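Local structure of bowman-Birk type bran trypsin inhibitor (Oryza sativa, 2QN5) at residues M1-L14 against C54-T68. The protein probably inhibits serine proteases such as trypsin, as a double-headed Bowman-Birk inhibitor, of which this chain holds two consecutive repeats. Numbering follows the deposited sequence.
Sequences MERPWKCCDNIKRL and CEDIYWGADPGPFCT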
loop_
_atom_site.group_PDB
_atom_site.type_symbol
_atom_site.label_atom_id
_atom_site.label_comp_id
_atom_site.label_asym_id
_atom_site.label_seq_id
_atom_site.Cartn_x
_atom_site.Cartn_y
_atom_site.Cartn_z
ATOM N N MET A 1 6.976 9.233 -11.540
ATOM C CA MET A 1 8.285 9.892 -11.302
ATOM C C MET A 1 9.329 9.340 -12.254
ATOM O O MET A 1 8.993 8.763 -13.283
ATOM C CB MET A 1 8.734 9.680 -9.853
ATOM C CG MET A 1 8.847 8.224 -9.429
ATOM S SD MET A 1 9.511 8.042 -7.747
ATOM C CE MET A 1 11.281 7.884 -8.077
ATOM N N GLU A 2 10.596 9.524 -11.904
ATOM C CA GLU A 2 11.701 9.058 -12.729
ATOM C C GLU A 2 12.302 7.729 -12.301
ATOM O O GLU A 2 13.006 7.634 -11.280
ATOM C CB GLU A 2 12.810 10.117 -12.791
ATOM C CG GLU A 2 12.659 11.090 -13.951
ATOM C CD GLU A 2 12.441 10.374 -15.294
ATOM O OE1 GLU A 2 12.424 11.069 -16.350
ATOM O OE2 GLU A 2 12.283 9.119 -15.294
ATOM N N ARG A 3 12.023 6.711 -13.109
ATOM C CA ARG A 3 12.511 5.356 -12.883
ATOM C C ARG A 3 14.037 5.446 -12.794
ATOM O O ARG A 3 14.699 5.732 -13.785
ATOM C CB ARG A 3 12.087 4.495 -14.068
ATOM C CG ARG A 3 12.034 3.005 -13.830
ATOM C CD ARG A 3 12.001 2.264 -15.178
ATOM N NE ARG A 3 10.670 1.957 -15.713
ATOM C CZ ARG A 3 9.697 2.840 -15.936
ATOM N NH1 ARG A 3 8.537 2.432 -16.438
ATOM N NH2 ARG A 3 9.866 4.123 -15.649
ATOM N N PRO A 4 14.611 5.215 -11.598
ATOM C CA PRO A 4 16.064 5.279 -11.389
ATOM C C PRO A 4 16.893 4.181 -12.039
ATOM O O PRO A 4 17.975 3.868 -11.558
ATOM C CB PRO A 4 16.197 5.258 -9.865
ATOM C CG PRO A 4 15.066 4.368 -9.464
ATOM C CD PRO A 4 13.927 4.906 -10.329
ATOM N N TRP A 5 16.388 3.599 -13.122
ATOM C CA TRP A 5 17.102 2.544 -13.832
ATOM C C TRP A 5 16.397 2.198 -15.134
ATOM O O TRP A 5 15.176 2.274 -15.230
ATOM C CB TRP A 5 17.210 1.299 -12.962
ATOM C CG TRP A 5 15.895 0.745 -12.570
ATOM C CD1 TRP A 5 14.983 0.133 -13.378
ATOM C CD2 TRP A 5 15.342 0.719 -11.249
ATOM N NE1 TRP A 5 13.895 -0.279 -12.643
ATOM C CE2 TRP A 5 14.092 0.068 -11.332
ATOM C CE3 TRP A 5 15.785 1.182 -10.002
ATOM C CZ2 TRP A 5 13.279 -0.137 -10.215
ATOM C CZ3 TRP A 5 14.980 0.981 -8.890
ATOM C CH2 TRP A 5 13.736 0.324 -9.005
ATOM N N LYS A 6 17.178 1.819 -16.140
ATOM C CA LYS A 6 16.628 1.466 -17.436
ATOM C C LYS A 6 16.008 0.071 -17.437
ATOM O O LYS A 6 14.909 -0.121 -17.935
ATOM C CB LYS A 6 17.710 1.579 -18.515
ATOM C CG LYS A 6 17.986 3.009 -18.993
ATOM C CD LYS A 6 18.724 3.835 -17.942
ATOM C CE LYS A 6 18.851 5.294 -18.364
ATOM N NZ LYS A 6 17.526 5.934 -18.559
ATOM N N CYS A 7 16.702 -0.910 -16.887
ATOM C CA CYS A 7 16.142 -2.250 -16.835
ATOM C C CYS A 7 16.435 -2.799 -15.445
ATOM O O CYS A 7 17.196 -2.200 -14.695
ATOM C CB CYS A 7 16.776 -3.149 -17.908
ATOM S SG CYS A 7 18.500 -3.610 -17.558
ATOM N N CYS A 8 15.812 -3.914 -15.084
ATOM C CA CYS A 8 16.075 -4.522 -13.781
ATOM C C CYS A 8 15.507 -5.930 -13.790
ATOM O O CYS A 8 14.419 -6.155 -14.318
ATOM C CB CYS A 8 15.466 -3.703 -12.622
ATOM S SG CYS A 8 15.902 -4.364 -10.972
ATOM N N ASP A 9 16.272 -6.872 -13.234
ATOM C CA ASP A 9 15.881 -8.282 -13.172
ATOM C C ASP A 9 15.331 -8.569 -11.791
ATOM O O ASP A 9 14.138 -8.844 -11.631
ATOM C CB ASP A 9 17.088 -9.187 -13.452
ATOM C CG ASP A 9 17.569 -9.087 -14.888
ATOM O OD1 ASP A 9 16.834 -9.523 -15.801
ATOM O OD2 ASP A 9 18.680 -8.566 -15.109
ATOM N N ASN A 10 16.208 -8.511 -10.793
ATOM C CA ASN A 10 15.779 -8.727 -9.428
ATOM C C ASN A 10 15.012 -7.499 -8.997
ATOM O O ASN A 10 15.586 -6.537 -8.472
ATOM C CB ASN A 10 16.969 -8.950 -8.507
ATOM C CG ASN A 10 17.437 -10.380 -8.519
ATOM O OD1 ASN A 10 16.655 -11.293 -8.250
ATOM N ND2 ASN A 10 18.717 -10.593 -8.830
ATOM N N ILE A 11 13.707 -7.535 -9.255
ATOM C CA ILE A 11 12.818 -6.438 -8.895
ATOM C C ILE A 11 12.045 -6.840 -7.649
ATOM O O ILE A 11 11.296 -7.816 -7.660
ATOM C CB ILE A 11 11.801 -6.115 -10.023
ATOM C CG1 ILE A 11 12.533 -5.777 -11.326
ATOM C CG2 ILE A 11 10.947 -4.931 -9.613
ATOM C CD1 ILE A 11 11.605 -5.581 -12.511
ATOM N N LYS A 12 12.246 -6.094 -6.571
ATOM C CA LYS A 12 11.557 -6.379 -5.324
ATOM C C LYS A 12 10.378 -5.436 -5.181
ATOM O O LYS A 12 10.445 -4.291 -5.620
ATOM C CB LYS A 12 12.507 -6.207 -4.129
ATOM C CG LYS A 12 11.854 -6.421 -2.756
ATOM C CD LYS A 12 11.139 -7.789 -2.639
ATOM C CE LYS A 12 12.103 -8.973 -2.767
ATOM N NZ LYS A 12 11.453 -10.286 -2.499
ATOM N N ARG A 13 9.297 -5.927 -4.585
ATOM C CA ARG A 13 8.114 -5.106 -4.369
ATOM C C ARG A 13 7.932 -4.856 -2.891
ATOM O O ARG A 13 7.876 -5.799 -2.099
ATOM C CB ARG A 13 6.864 -5.792 -4.911
ATOM C CG ARG A 13 5.583 -5.188 -4.366
ATOM C CD ARG A 13 4.355 -5.659 -5.109
ATOM N NE ARG A 13 3.193 -4.904 -4.668
ATOM C CZ ARG A 13 2.112 -4.716 -5.409
ATOM N NH1 ARG A 13 1.088 -4.014 -4.939
ATOM N NH2 ARG A 13 2.062 -5.232 -6.624
ATOM N N LEU A 14 7.834 -3.586 -2.517
ATOM C CA LEU A 14 7.661 -3.240 -1.111
ATOM C C LEU A 14 6.389 -3.866 -0.581
ATOM O O LEU A 14 5.454 -4.151 -1.334
ATOM C CB LEU A 14 7.595 -1.722 -0.923
ATOM C CG LEU A 14 8.911 -0.938 -0.953
ATOM C CD1 LEU A 14 9.648 -1.122 -2.267
ATOM C CD2 LEU A 14 8.592 0.520 -0.719
ATOM N N CYS A 54 21.153 -0.269 -6.061
ATOM C CA CYS A 54 20.728 1.126 -6.045
ATOM C C CYS A 54 19.518 1.303 -5.152
ATOM O O CYS A 54 18.395 0.959 -5.524
ATOM C CB CYS A 54 20.394 1.582 -7.456
ATOM S SG CYS A 54 19.130 2.880 -7.565
ATOM N N GLU A 55 19.753 1.849 -3.965
ATOM C CA GLU A 55 18.679 2.057 -3.014
ATOM C C GLU A 55 17.890 3.330 -3.287
ATOM O O GLU A 55 18.011 4.340 -2.592
ATOM C CB GLU A 55 19.228 2.050 -1.582
ATOM C CG GLU A 55 20.396 2.973 -1.343
ATOM C CD GLU A 55 20.849 2.925 0.088
ATOM O OE1 GLU A 55 21.024 1.803 0.610
ATOM O OE2 GLU A 55 21.033 3.998 0.691
ATOM N N ASP A 56 17.081 3.257 -4.327
ATOM C CA ASP A 56 16.223 4.347 -4.721
ATOM C C ASP A 56 14.913 3.613 -5.005
ATOM O O ASP A 56 14.905 2.575 -5.683
ATOM C CB ASP A 56 16.770 5.013 -5.983
ATOM C CG ASP A 56 16.779 6.521 -5.892
ATOM O OD1 ASP A 56 15.698 7.122 -5.727
ATOM O OD2 ASP A 56 17.870 7.113 -5.987
ATOM N N ILE A 57 13.810 4.110 -4.457
ATOM C CA ILE A 57 12.539 3.445 -4.686
ATOM C C ILE A 57 11.728 4.166 -5.730
ATOM O O ILE A 57 11.487 5.371 -5.615
ATOM C CB ILE A 57 11.675 3.358 -3.418
ATOM C CG1 ILE A 57 12.433 2.625 -2.314
ATOM C CG2 ILE A 57 10.387 2.603 -3.737
ATOM C CD1 ILE A 57 11.722 2.631 -0.972
ATOM N N TYR A 58 11.328 3.416 -6.755
ATOM C CA TYR A 58 10.500 3.931 -7.836
ATOM C C TYR A 58 9.083 3.624 -7.403
ATOM O O TYR A 58 8.820 2.549 -6.863
ATOM C CB TYR A 58 10.784 3.196 -9.136
ATOM C CG TYR A 58 9.804 3.493 -10.230
ATOM C CD1 TYR A 58 9.744 4.745 -10.819
ATOM C CD2 TYR A 58 8.943 2.516 -10.689
ATOM C CE1 TYR A 58 8.845 5.012 -11.847
ATOM C CE2 TYR A 58 8.040 2.769 -11.712
ATOM C CZ TYR A 58 7.998 4.011 -12.282
ATOM O OH TYR A 58 7.093 4.255 -13.278
ATOM N N TRP A 59 8.182 4.570 -7.635
ATOM C CA TRP A 59 6.788 4.415 -7.271
ATOM C C TRP A 59 5.995 4.566 -8.552
ATOM O O TRP A 59 5.834 5.674 -9.045
ATOM C CB TRP A 59 6.418 5.511 -6.288
ATOM C CG TRP A 59 5.024 5.472 -5.765
ATOM C CD1 TRP A 59 3.979 4.715 -6.221
ATOM C CD2 TRP A 59 4.503 6.276 -4.696
ATOM N NE1 TRP A 59 2.837 5.003 -5.499
ATOM C CE2 TRP A 59 3.136 5.957 -4.558
ATOM C CE3 TRP A 59 5.062 7.235 -3.842
ATOM C CZ2 TRP A 59 2.326 6.568 -3.600
ATOM C CZ3 TRP A 59 4.258 7.835 -2.898
ATOM C CH2 TRP A 59 2.907 7.503 -2.782
ATOM N N GLY A 60 5.511 3.463 -9.106
ATOM C CA GLY A 60 4.753 3.561 -10.333
ATOM C C GLY A 60 4.134 2.256 -10.766
ATOM O O GLY A 60 4.415 1.200 -10.204
ATOM N N ALA A 61 3.280 2.341 -11.780
ATOM C CA ALA A 61 2.605 1.175 -12.313
ATOM C C ALA A 61 3.590 0.132 -12.796
ATOM O O ALA A 61 3.558 -0.998 -12.337
ATOM C CB ALA A 61 1.717 1.579 -13.441
ATOM N N ASP A 62 4.469 0.523 -13.718
ATOM C CA ASP A 62 5.457 -0.373 -14.310
ATOM C C ASP A 62 6.832 -0.312 -13.651
ATOM O O ASP A 62 7.488 0.727 -13.682
ATOM C CB ASP A 62 5.591 -0.041 -15.799
ATOM C CG ASP A 62 6.536 -0.981 -16.542
ATOM O OD1 ASP A 62 6.534 -0.949 -17.795
ATOM O OD2 ASP A 62 7.279 -1.742 -15.881
ATOM N N PRO A 63 7.290 -1.430 -13.049
ATOM C CA PRO A 63 8.600 -1.478 -12.393
ATOM C C PRO A 63 9.735 -1.664 -13.408
ATOM O O PRO A 63 10.889 -1.909 -13.048
ATOM C CB PRO A 63 8.463 -2.654 -11.442
ATOM C CG PRO A 63 7.607 -3.579 -12.210
ATOM C CD PRO A 63 6.536 -2.667 -12.779
ATOM N N GLY A 64 9.407 -1.542 -14.684
ATOM C CA GLY A 64 10.437 -1.655 -15.696
ATOM C C GLY A 64 10.504 -3.003 -16.370
ATOM O O GLY A 64 10.000 -3.998 -15.843
ATOM N N PRO A 65 11.133 -3.064 -17.554
ATOM C CA PRO A 65 11.260 -4.313 -18.296
ATOM C C PRO A 65 12.428 -5.032 -17.693
ATOM O O PRO A 65 13.129 -4.467 -16.850
ATOM C CB PRO A 65 11.563 -3.829 -19.697
ATOM C CG PRO A 65 12.488 -2.686 -19.416
ATOM C CD PRO A 65 11.801 -1.963 -18.275
ATOM N N PHE A 66 12.644 -6.272 -18.109
ATOM C CA PHE A 66 13.776 -7.018 -17.591
ATOM C C PHE A 66 15.010 -6.667 -18.403
ATOM O O PHE A 66 14.924 -6.036 -19.456
ATOM C CB PHE A 66 13.517 -8.521 -17.652
ATOM C CG PHE A 66 12.507 -8.996 -16.652
ATOM C CD1 PHE A 66 11.181 -9.182 -17.015
ATOM C CD2 PHE A 66 12.880 -9.228 -15.330
ATOM C CE1 PHE A 66 10.231 -9.592 -16.072
ATOM C CE2 PHE A 66 11.945 -9.637 -14.378
ATOM C CZ PHE A 66 10.617 -9.820 -14.746
ATOM N N CYS A 67 16.166 -7.065 -17.894
ATOM C CA CYS A 67 17.422 -6.799 -18.578
ATOM C C CYS A 67 17.732 -7.946 -19.545
ATOM O O CYS A 67 18.388 -7.753 -20.568
ATOM C CB CYS A 67 18.545 -6.660 -17.554
ATOM S SG CYS A 67 18.363 -5.266 -16.386
ATOM N N THR A 68 17.238 -9.133 -19.205
ATOM C CA THR A 68 17.434 -10.342 -19.996
ATOM C C THR A 68 16.097 -11.070 -20.104
ATOM O O THR A 68 15.560 -11.529 -19.100
ATOM C CB THR A 68 18.454 -11.267 -19.310
ATOM O OG1 THR A 68 18.261 -11.215 -17.891
ATOM C CG2 THR A 68 19.882 -10.847 -19.650
#
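Chi1 of R3 (-158°) sets CG beside the carbonyl carbon and lays the chain over the ring of Y58, whose own chi1 of 169° turns that ring toward it, and a CH-pi contact results: R3 CG stands 4.1 Å from the centroid of the Y58 ring, almost on its normal. The same methylene lies over one face of the W5 indole, toward its rim, and C8 CB lies near the rim of the other; the indole N-H of W5 points edge-on to a carbonyl, W5 NE1 to P63 O being a weak hydrogen bond of 3.4 Å. In a Bowman-Birk repeat, disulfides largely take the place of a hydrophobic core, and here the C7-C67 bridge ties the N-terminal loop to the chain following strand 54-59, while C8 is bonded to C25. Beside that bridge, C8 N donates to P65 O (3.3 Å). D9 gathers the far end: its OD1 accepts from C67 N (3.3 Å) and T68 OG1 (3.0 Å), which arrive from opposite faces of the carboxylate. An alanine in place of D9 is likely to leave both donors without this acceptor and the T68 hydroxyl freer to turn. In strand 11-13, I11 CG2 rests on P63 CB (3.8 Å), and just past it L14 CD2 meets I57 CD1 of strand 54-59 at the same separation.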